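PDB 4AP9: phosphoserine phosphatase from Thermococcus onnurineus, which probably hydrolyses L-phosphoserine to L-serine, the last step of serine biosynthesis, as a magnesium-dependent phosphatase of the haloacid dehalogenase superfamily. Local coordinates for residues G18-F23 with P82-L87; K44-S47 with E51-D54; T90-G95 with L115-M120. One frame throughout, in Å; residues are numbered along the deposited sequence.

Contact 1 (G18-F23 with P82-L87); sequences GTLTDF and PEAREL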
loop_
_atom_site.group_PDB
_atom_site.type_symbol
_atom_site.label_atom_id
_atom_site.label_comp_id
_atom_site.label_asym_id
_atom_site.label_seq_id
_atom_site.Cartn_x
_atom_site.Cartn_y
_atom_site.Cartn_z
ATOM N N GLY A 18 -12.533 28.004 18.381
ATOM C CA GLY A 18 -11.559 28.992 17.944
ATOM C C GLY A 18 -11.704 29.369 16.480
ATOM O O GLY A 18 -10.950 30.193 15.968
ATOM N N THR A 19 -12.672 28.768 15.796
ATOM C CA THR A 19 -13.008 29.195 14.446
ATOM C C THR A 19 -14.438 29.712 14.418
ATOM O O THR A 19 -14.665 30.872 14.068
ATOM C CB THR A 19 -12.855 28.066 13.416
ATOM O OG1 THR A 19 -13.778 27.017 13.732
ATOM C CG2 THR A 19 -11.414 27.517 13.422
ATOM N N LEU A 20 -15.393 28.859 14.800
ATOM C CA LEU A 20 -16.808 29.232 14.773
ATOM C C LEU A 20 -17.327 29.762 16.104
ATOM O O LEU A 20 -18.315 30.501 16.132
ATOM C CB LEU A 20 -17.676 28.048 14.332
ATOM C CG LEU A 20 -17.350 27.373 12.996
ATOM C CD1 LEU A 20 -18.386 26.292 12.706
ATOM C CD2 LEU A 20 -17.307 28.397 11.862
ATOM N N THR A 21 -16.675 29.384 17.199
ATOM C CA THR A 21 -17.094 29.833 18.524
ATOM C C THR A 21 -15.885 30.114 19.410
ATOM O O THR A 21 -14.841 29.473 19.275
ATOM C CB THR A 21 -17.971 28.785 19.210
ATOM O OG1 THR A 21 -18.415 29.283 20.473
ATOM C CG2 THR A 21 -17.196 27.504 19.445
ATOM N N ASP A 22 -16.000 31.082 20.314
ATOM C CA ASP A 22 -14.934 31.236 21.293
ATOM C C ASP A 22 -15.283 30.578 22.623
ATOM O O ASP A 22 -14.567 30.760 23.596
ATOM C CB ASP A 22 -14.503 32.696 21.472
ATOM C CG ASP A 22 -15.660 33.612 21.751
ATOM O OD1 ASP A 22 -16.451 33.864 20.813
ATOM O OD2 ASP A 22 -15.778 34.093 22.903
ATOM N N PHE A 23 -16.367 29.801 22.651
ATOM C CA PHE A 23 -16.694 29.020 23.846
ATOM C C PHE A 23 -15.688 27.894 24.084
ATOM O O PHE A 23 -15.346 27.133 23.174
ATOM C CB PHE A 23 -18.119 28.450 23.807
ATOM C CG PHE A 23 -18.460 27.641 25.028
ATOM C CD1 PHE A 23 -18.602 28.257 26.260
ATOM C CD2 PHE A 23 -18.584 26.259 24.954
ATOM C CE1 PHE A 23 -18.890 27.517 27.398
ATOM C CE2 PHE A 23 -18.866 25.511 26.092
ATOM C CZ PHE A 23 -19.030 26.145 27.310
ATOM N N PRO A 82 -23.958 34.852 12.758
ATOM C CA PRO A 82 -24.182 35.122 11.339
ATOM C C PRO A 82 -22.923 34.808 10.523
ATOM O O PRO A 82 -23.014 34.223 9.446
ATOM C CB PRO A 82 -24.469 36.622 11.323
ATOM C CG PRO A 82 -25.117 36.872 12.664
ATOM C CD PRO A 82 -24.339 35.998 13.607
ATOM N N GLU A 83 -21.764 35.189 11.046
ATOM C CA GLU A 83 -20.496 34.924 10.372
ATOM C C GLU A 83 -20.219 33.422 10.236
ATOM O O GLU A 83 -19.806 32.966 9.171
ATOM C CB GLU A 83 -19.349 35.617 11.112
ATOM C CG GLU A 83 -19.458 37.154 11.177
ATOM C CD GLU A 83 -20.544 37.676 12.148
ATOM O OE1 GLU A 83 -21.020 36.916 13.025
ATOM O OE2 GLU A 83 -20.914 38.873 12.040
ATOM N N ALA A 84 -20.439 32.656 11.305
ATOM C CA ALA A 84 -20.205 31.213 11.252
ATOM C C ALA A 84 -21.133 30.602 10.218
ATOM O O ALA A 84 -20.750 29.721 9.447
ATOM C CB ALA A 84 -20.417 30.560 12.623
ATOM N N ARG A 85 -22.364 31.082 10.182
ATOM C CA ARG A 85 -23.305 30.539 9.222
ATOM C C ARG A 85 -22.897 30.918 7.791
ATOM O O ARG A 85 -23.031 30.119 6.859
ATOM C CB ARG A 85 -24.735 30.983 9.536
ATOM C CG ARG A 85 -25.759 30.290 8.661
ATOM C CD ARG A 85 -27.173 30.646 9.059
ATOM N NE ARG A 85 -27.491 30.231 10.423
ATOM C CZ ARG A 85 -27.916 29.015 10.750
ATOM N NH1 ARG A 85 -28.052 28.081 9.814
ATOM N NH2 ARG A 85 -28.197 28.729 12.015
ATOM N N GLU A 86 -22.381 32.128 7.620
ATOM C CA GLU A 86 -21.960 32.566 6.298
ATOM C C GLU A 86 -20.772 31.730 5.819
ATOM O O GLU A 86 -20.701 31.356 4.644
ATOM C CB GLU A 86 -21.607 34.057 6.304
ATOM C CG GLU A 86 -21.262 34.599 4.917
ATOM C CD GLU A 86 -21.014 36.096 4.914
ATOM O OE1 GLU A 86 -20.926 36.699 6.009
ATOM O OE2 GLU A 86 -20.905 36.663 3.806
ATOM N N LEU A 87 -19.842 31.430 6.721
ATOM C CA LEU A 87 -18.701 30.602 6.333
ATOM C C LEU A 87 -19.203 29.303 5.721
ATOM O O LEU A 87 -18.842 28.946 4.598
ATOM C CB LEU A 87 -17.786 30.287 7.521
ATOM C CG LEU A 87 -16.642 29.295 7.225
ATOM C CD1 LEU A 87 -15.781 29.791 6.096
ATOM C CD2 LEU A 87 -15.773 29.031 8.459
#
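L20 and A84 bring the two backbones together: their CA atoms lie 5.3 Å apart, where the irregular chain of 18-23 passes the first turns of the helix that begins at P82. No hydrogen bond joins the segments, and the meeting is wholly apolar, burying 138 Å² in all. The loop holds its own shape. G18, with positive phi, turns its N back to the carbonyl O of T21, and T21 OG1 then accepts from the amide of F23 in an ST turn, the two atoms 3.0 Å apart and the bond nearly straight at 166°.

From this turn L20 reaches out to the helix. Its CG stands beside the backbone N and anti to the carbonyl carbon (chi1 -55°), which carries the methyl CD2 over to a pair of residues one helical turn apart. CD2 rests 3.9 Å from A84 CB and 3.8 Å from L87 CD2, one branch thus touching both neighbours. A84 points its short side chain at the loop, while L87, whose CG is anti to its own N (chi1 174°), meets L20 crosswise, the two leucines lying at about a right angle. Here A84 lies nearest the loop backbone, and L87, three residues on, extends the apolar surface.

The sequence of 18-21, GTLT, is consistent with the end of the first haloacid dehalogenase motif, so the contact lies at the motif-bearing loop that follows strand 11-15. T19 OG1 is within hydrogen-bonding range of the carbonyls of D15 and I16, between which its one proton would be shared. I14 of strand 11-15 lies against both leucines, and L192 and I196 of helix 189-197 cover L87.

Contact 2 (K44-S47 with E51-D54); sequences KGLS and EWLD. With 1PS (3-pyridinium-1-ylpropane-1-sulfonate), chain F.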
loop_
_atom_site.group_PDB
_atom_site.type_symbol
_atom_site.label_atom_id
_atom_site.label_comp_id
_atom_site.label_asym_id
_atom_site.label_seq_id
_atom_site.Cartn_x
_atom_site.Cartn_y
_atom_site.Cartn_z
ATOM N N LYS A 44 -1.611 23.089 30.199
ATOM C CA LYS A 44 -0.522 22.128 30.077
ATOM C C LYS A 44 -0.712 21.265 28.827
ATOM O O LYS A 44 0.247 20.960 28.115
ATOM C CB LYS A 44 -0.431 21.256 31.325
ATOM C CG LYS A 44 0.171 21.940 32.556
ATOM C CD LYS A 44 0.053 21.027 33.770
ATOM C CE LYS A 44 0.754 21.615 34.988
ATOM N NZ LYS A 44 0.663 20.692 36.138
ATOM N N GLY A 45 -1.955 20.880 28.560
ATOM C CA GLY A 45 -2.252 20.092 27.372
ATOM C C GLY A 45 -1.975 20.865 26.094
ATOM O O GLY A 45 -1.345 20.358 25.163
ATOM N N LEU A 46 -2.453 22.104 26.047
ATOM C CA LEU A 46 -2.365 22.930 24.849
ATOM C C LEU A 46 -0.924 23.278 24.511
ATOM O O LEU A 46 -0.576 23.452 23.338
ATOM C CB LEU A 46 -3.156 24.219 25.033
ATOM C CG LEU A 46 -4.672 24.045 25.125
ATOM C CD1 LEU A 46 -5.332 25.366 25.465
ATOM C CD2 LEU A 46 -5.208 23.477 23.825
ATOM N N SER A 47 -0.092 23.374 25.544
ATOM C CA SER A 47 1.296 23.777 25.362
ATOM C C SER A 47 2.182 22.565 25.149
ATOM O O SER A 47 3.359 22.709 24.822
ATOM C CB SER A 47 1.787 24.523 26.600
ATOM O OG SER A 47 1.647 23.701 27.741
ATOM N N GLU A 51 1.112 15.077 27.998
ATOM C CA GLU A 51 0.457 14.419 26.863
ATOM C C GLU A 51 -1.026 14.780 26.797
ATOM O O GLU A 51 -1.686 14.933 27.821
ATOM C CB GLU A 51 0.636 12.907 26.935
ATOM C CG GLU A 51 2.069 12.480 26.707
ATOM C CD GLU A 51 2.628 13.065 25.420
ATOM O OE1 GLU A 51 1.987 12.895 24.358
ATOM O OE2 GLU A 51 3.689 13.720 25.471
ATOM N N TRP A 52 -1.558 14.909 25.592
ATOM C CA TRP A 52 -2.919 15.426 25.464
ATOM C C TRP A 52 -3.963 14.541 26.141
ATOM O O TRP A 52 -4.820 15.040 26.880
ATOM C CB TRP A 52 -3.306 15.670 24.006
ATOM C CG TRP A 52 -4.699 16.205 23.880
ATOM C CD1 TRP A 52 -5.830 15.506 23.541
ATOM C CD2 TRP A 52 -5.125 17.554 24.114
ATOM N NE1 TRP A 52 -6.920 16.341 23.538
ATOM C CE2 TRP A 52 -6.507 17.609 23.888
ATOM C CE3 TRP A 52 -4.450 18.731 24.480
ATOM C CZ2 TRP A 52 -7.250 18.783 24.014
ATOM C CZ3 TRP A 52 -5.187 19.899 24.615
ATOM C CH2 TRP A 52 -6.571 19.916 24.383
ATOM N N LEU A 53 -3.903 13.234 25.888
ATOM C CA LEU A 53 -4.893 12.339 26.466
ATOM C C LEU A 53 -4.767 12.304 27.979
ATOM O O LEU A 53 -5.768 12.255 28.688
ATOM C CB LEU A 53 -4.767 10.927 25.890
ATOM C CG LEU A 53 -5.759 9.928 26.482
ATOM C CD1 LEU A 53 -7.201 10.301 26.101
ATOM C CD2 LEU A 53 -5.436 8.534 25.998
ATOM N N ASP A 54 -3.535 12.312 28.475
ATOM C CA ASP A 54 -3.306 12.359 29.917
ATOM C C ASP A 54 -4.027 13.562 30.517
ATOM O O ASP A 54 -4.777 13.432 31.487
ATOM C CB ASP A 54 -1.804 12.415 30.221
ATOM C CG ASP A 54 -1.510 12.479 31.711
ATOM O OD1 ASP A 54 -2.294 11.922 32.497
ATOM O OD2 ASP A 54 -0.493 13.100 32.097
HETATM N N1 1PS F . -3.680 18.896 20.649
HETATM C C1 1PS F . -2.544 18.568 21.277
HETATM C C2 1PS F . -1.683 19.553 21.739
HETATM C C3 1PS F . -4.016 20.180 20.446
HETATM C C4 1PS F . -3.193 21.215 20.870
HETATM C C5 1PS F . -2.001 20.904 21.537
HETATM C C6 1PS F . -4.558 17.838 20.221
HETATM C C7 1PS F . -5.679 18.375 19.393
HETATM C C8 1PS F . -7.009 17.827 19.837
HETATM S S1 1PS F . -7.225 16.208 19.154
HETATM O O1 1PS F . -8.672 15.958 19.027
HETATM O O2 1PS F . -6.700 15.208 20.067
HETATM O O3 1PS F . -6.489 16.148 17.925
#
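G45 and W52 face each other with CA atoms 5.1 Å apart, residues 44-47 of helix 36-47 lying against the start of the next helix, for which E51 takes the N-cap position. With no CB on G45, the indole can press its benzene rim on the backbone itself: W52 CE3 lies 3.6 Å from G45 O, which meets the ring at its edge, and G45 C and L46 N also lie in the ring plane. Setting CG of W52 anti to its N (chi1 -180°) swings the indole against this backbone, and L46 runs beside it in the same direction, its CD2 coming obliquely to within 3.7 Å of W52 CZ3. The two consecutive helices belong to the helical insertion between strand 11-15 and helix 82-93, consistent with the cap of many haloacid dehalogenase phosphatases, and here they line the pocket of the bound sulfobetaine. Its C6 lies 3.9 Å above the W52 ring plane, off toward the rim, with the pyridinium N1 over the same face; the sulfonate O2 lies 3.6 Å from W52 CD1. Two carbonyls of helix 36-47 look at the pyridinium carbons, L46 O being 3.4 Å from C5 and G45 O 3.5 Å from C2, contacts that its positive charge would probably favour. R59 makes a cation-pi contact with the indole, while the backbone N of K141 hydrogen-bonds the ligand.

Contact 3 (T90-G95 with L115-M120); sequences TLREKG and LGDEFM
R92 and D117 form the charged part of this contact, approaching from opposite directions. The chain of R92 is extended from CG to NE and carries the guanidinium across to the segment that leads into strand 118-127. The salt bridge is made chiefly by one pair of atoms: R92 NE gives a 3.1 Å bond to D117 OD1 at 161°. NE comes to OD1 from the syn side but well out of the carboxylate plane. OD1 lies close to the guanidinium plane, yet the two flat groups are turned 69° apart, so a flat, two-pronged pairing does not form. What remains is weak, with R92 NE 3.4 Å from D117 OD2 and R92 NH2 3.5 Å from D117 OD1. OD2 is employed by the amide N of V98, which would hold the carboxylate in place for the arginine.

Hydrogen bonds to the backbone and a water complete the grip. R92 NH2 donates to the carbonyl O of L115 over 2.8 Å, bent to 142°, and a water bridges the same carbonyl to R92 NH1, 2.9 Å from each of these atoms. L115 O therefore accepts twice, and one guanidinium spans a backbone carbonyl and a carboxylate two residues apart. Between them the backbone of G116 skirts the guanidinium edge.

The contact secures the C-terminal end of helix 82-93, closed just beyond by a Schellman motif at G95, to the entrance of a strand. Strand 97-102 comes between the two in the chain and pairs in parallel with strand 118-127. L115 packs on L100 of that strand and on R85 and V88 of the helix, while I196 of helix 189-197 touches T90, L91 and K94. R147 of a neighbouring subunit forms a salt bridge with E118, and R123 of that same subunit hydrogen-bonds the carbonyl O of D117.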
loop_
_atom_site.group_PDB
_atom_site.type_symbol
_atom_site.label_atom_id
_atom_site.label_comp_id
_atom_site.label_asym_id
_atom_site.label_seq_id
_atom_site.Cartn_x
_atom_site.Cartn_y
_atom_site.Cartn_z
ATOM N N THR A 90 -21.120 29.635 2.387
ATOM C CA THR A 90 -20.229 30.028 1.307
ATOM C C THR A 90 -19.352 28.860 0.854
ATOM O O THR A 90 -19.175 28.631 -0.346
ATOM C CB THR A 90 -19.349 31.208 1.716
ATOM O OG1 THR A 90 -20.188 32.291 2.142
ATOM C CG2 THR A 90 -18.492 31.670 0.522
ATOM N N LEU A 91 -18.809 28.123 1.818
ATOM C CA LEU A 91 -18.112 26.880 1.510
ATOM C C LEU A 91 -18.929 25.973 0.587
ATOM O O LEU A 91 -18.402 25.442 -0.394
ATOM C CB LEU A 91 -17.753 26.142 2.794
ATOM C CG LEU A 91 -16.555 26.738 3.523
ATOM C CD1 LEU A 91 -16.519 26.270 4.980
ATOM C CD2 LEU A 91 -15.267 26.374 2.807
ATOM N N ARG A 92 -20.207 25.781 0.893
ATOM C CA ARG A 92 -21.056 24.991 -0.002
ATOM C C ARG A 92 -21.174 25.600 -1.396
ATOM O O ARG A 92 -21.096 24.881 -2.389
ATOM C CB ARG A 92 -22.448 24.799 0.572
ATOM C CG ARG A 92 -22.513 23.833 1.710
ATOM C CD ARG A 92 -23.935 23.342 1.865
ATOM N NE ARG A 92 -24.104 22.626 3.117
ATOM C CZ ARG A 92 -24.539 23.192 4.237
ATOM N NH1 ARG A 92 -24.850 24.481 4.253
ATOM N NH2 ARG A 92 -24.669 22.471 5.339
ATOM N N GLU A 93 -21.381 26.913 -1.469
ATOM C CA GLU A 93 -21.439 27.595 -2.761
ATOM C C GLU A 93 -20.164 27.335 -3.555
ATOM O O GLU A 93 -20.199 27.171 -4.781
ATOM C CB GLU A 93 -21.606 29.105 -2.583
ATOM C CG GLU A 93 -22.906 29.543 -1.940
ATOM C CD GLU A 93 -22.989 31.052 -1.801
ATOM O OE1 GLU A 93 -22.481 31.761 -2.700
ATOM O OE2 GLU A 93 -23.559 31.527 -0.794
ATOM N N LYS A 94 -19.041 27.309 -2.849
ATOM C CA LYS A 94 -17.741 27.146 -3.482
ATOM C C LYS A 94 -17.442 25.678 -3.796
ATOM O O LYS A 94 -16.358 25.345 -4.270
ATOM C CB LYS A 94 -16.636 27.748 -2.614
ATOM C CG LYS A 94 -16.800 29.236 -2.320
ATOM C CD LYS A 94 -17.011 30.034 -3.596
ATOM C CE LYS A 94 -17.025 31.537 -3.316
ATOM N NZ LYS A 94 -17.089 32.333 -4.572
ATOM N N GLY A 95 -18.404 24.806 -3.527
ATOM C CA GLY A 95 -18.327 23.423 -3.968
ATOM C C GLY A 95 -17.724 22.440 -2.982
ATOM O O GLY A 95 -17.261 21.375 -3.374
ATOM N N LEU A 115 -25.507 22.236 11.129
ATOM C CA LEU A 115 -25.031 23.349 10.327
ATOM C C LEU A 115 -24.257 22.852 9.110
ATOM O O LEU A 115 -24.448 23.341 8.004
ATOM C CB LEU A 115 -24.165 24.290 11.163
ATOM C CG LEU A 115 -23.619 25.492 10.394
ATOM C CD1 LEU A 115 -24.754 26.366 9.866
ATOM C CD2 LEU A 115 -22.709 26.312 11.279
ATOM N N GLY A 116 -23.373 21.885 9.332
ATOM C CA GLY A 116 -22.587 21.309 8.259
ATOM C C GLY A 116 -23.279 20.136 7.595
ATOM O O GLY A 116 -24.436 19.827 7.887
ATOM N N ASP A 117 -22.568 19.502 6.672
ATOM C CA ASP A 117 -23.045 18.295 6.018
ATOM C C ASP A 117 -22.799 17.062 6.882
ATOM O O ASP A 117 -23.585 16.110 6.862
ATOM C CB ASP A 117 -22.384 18.172 4.645
ATOM C CG ASP A 117 -22.775 19.318 3.719
ATOM O OD1 ASP A 117 -23.993 19.559 3.573
ATOM O OD2 ASP A 117 -21.885 20.002 3.169
ATOM N N GLU A 118 -21.695 17.075 7.629
ATOM C CA GLU A 118 -21.424 16.058 8.637
ATOM C C GLU A 118 -20.937 16.720 9.930
ATOM O O GLU A 118 -20.357 17.810 9.914
ATOM C CB GLU A 118 -20.384 15.036 8.157
ATOM C CG GLU A 118 -20.817 14.228 6.941
ATOM C CD GLU A 118 -19.935 13.013 6.698
ATOM O OE1 GLU A 118 -19.646 12.276 7.657
ATOM O OE2 GLU A 118 -19.538 12.782 5.536
ATOM N N PHE A 119 -21.171 16.058 11.047
ATOM C CA PHE A 119 -20.797 16.602 12.349
ATOM C C PHE A 119 -20.194 15.480 13.179
ATOM O O PHE A 119 -20.744 14.381 13.229
ATOM C CB PHE A 119 -22.057 17.168 13.024
ATOM C CG PHE A 119 -21.855 17.653 14.447
ATOM C CD1 PHE A 119 -21.245 18.871 14.704
ATOM C CD2 PHE A 119 -22.320 16.908 15.521
ATOM C CE1 PHE A 119 -21.079 19.325 16.022
ATOM C CE2 PHE A 119 -22.158 17.354 16.834
ATOM C CZ PHE A 119 -21.532 18.564 17.080
HETATM N N MSE A 120 -19.065 15.742 13.834
HETATM C CA MSE A 120 -18.457 14.750 14.718
HETATM C C MSE A 120 -17.768 15.378 15.921
HETATM O O MSE A 120 -16.915 16.249 15.771
HETATM C CB MSE A 120 -17.409 13.917 13.980
HETATM C CG MSE A 120 -16.520 13.085 14.916
HETATM SE SE MSE A 120 -17.464 11.551 15.671
HETATM C CE MSE A 120 -18.382 11.099 14.052
HETATM O O HOH W 1 -26.235 25.159 6.719
#

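Contacts 1 and 3 share helix 82-93, one using its start and the other its end; their centres are 13 Å apart and they touch where R85 NH1 lies 3.7 Å from L115 CD1. Together they fix this helix to the motif-bearing loop and to the segment leading into strand 118-127, next to the outermost strand 130-135. Contact 2 stands apart in the helical insertion, its centre 25 Å from that of contact 1 and 30 Å from that of contact 3, with nearest atoms about 10 and 13 Å away. It alone of the three holds ligand-pocket residues; in sequence it falls between segments 18-23 and 82-87 of contact 1.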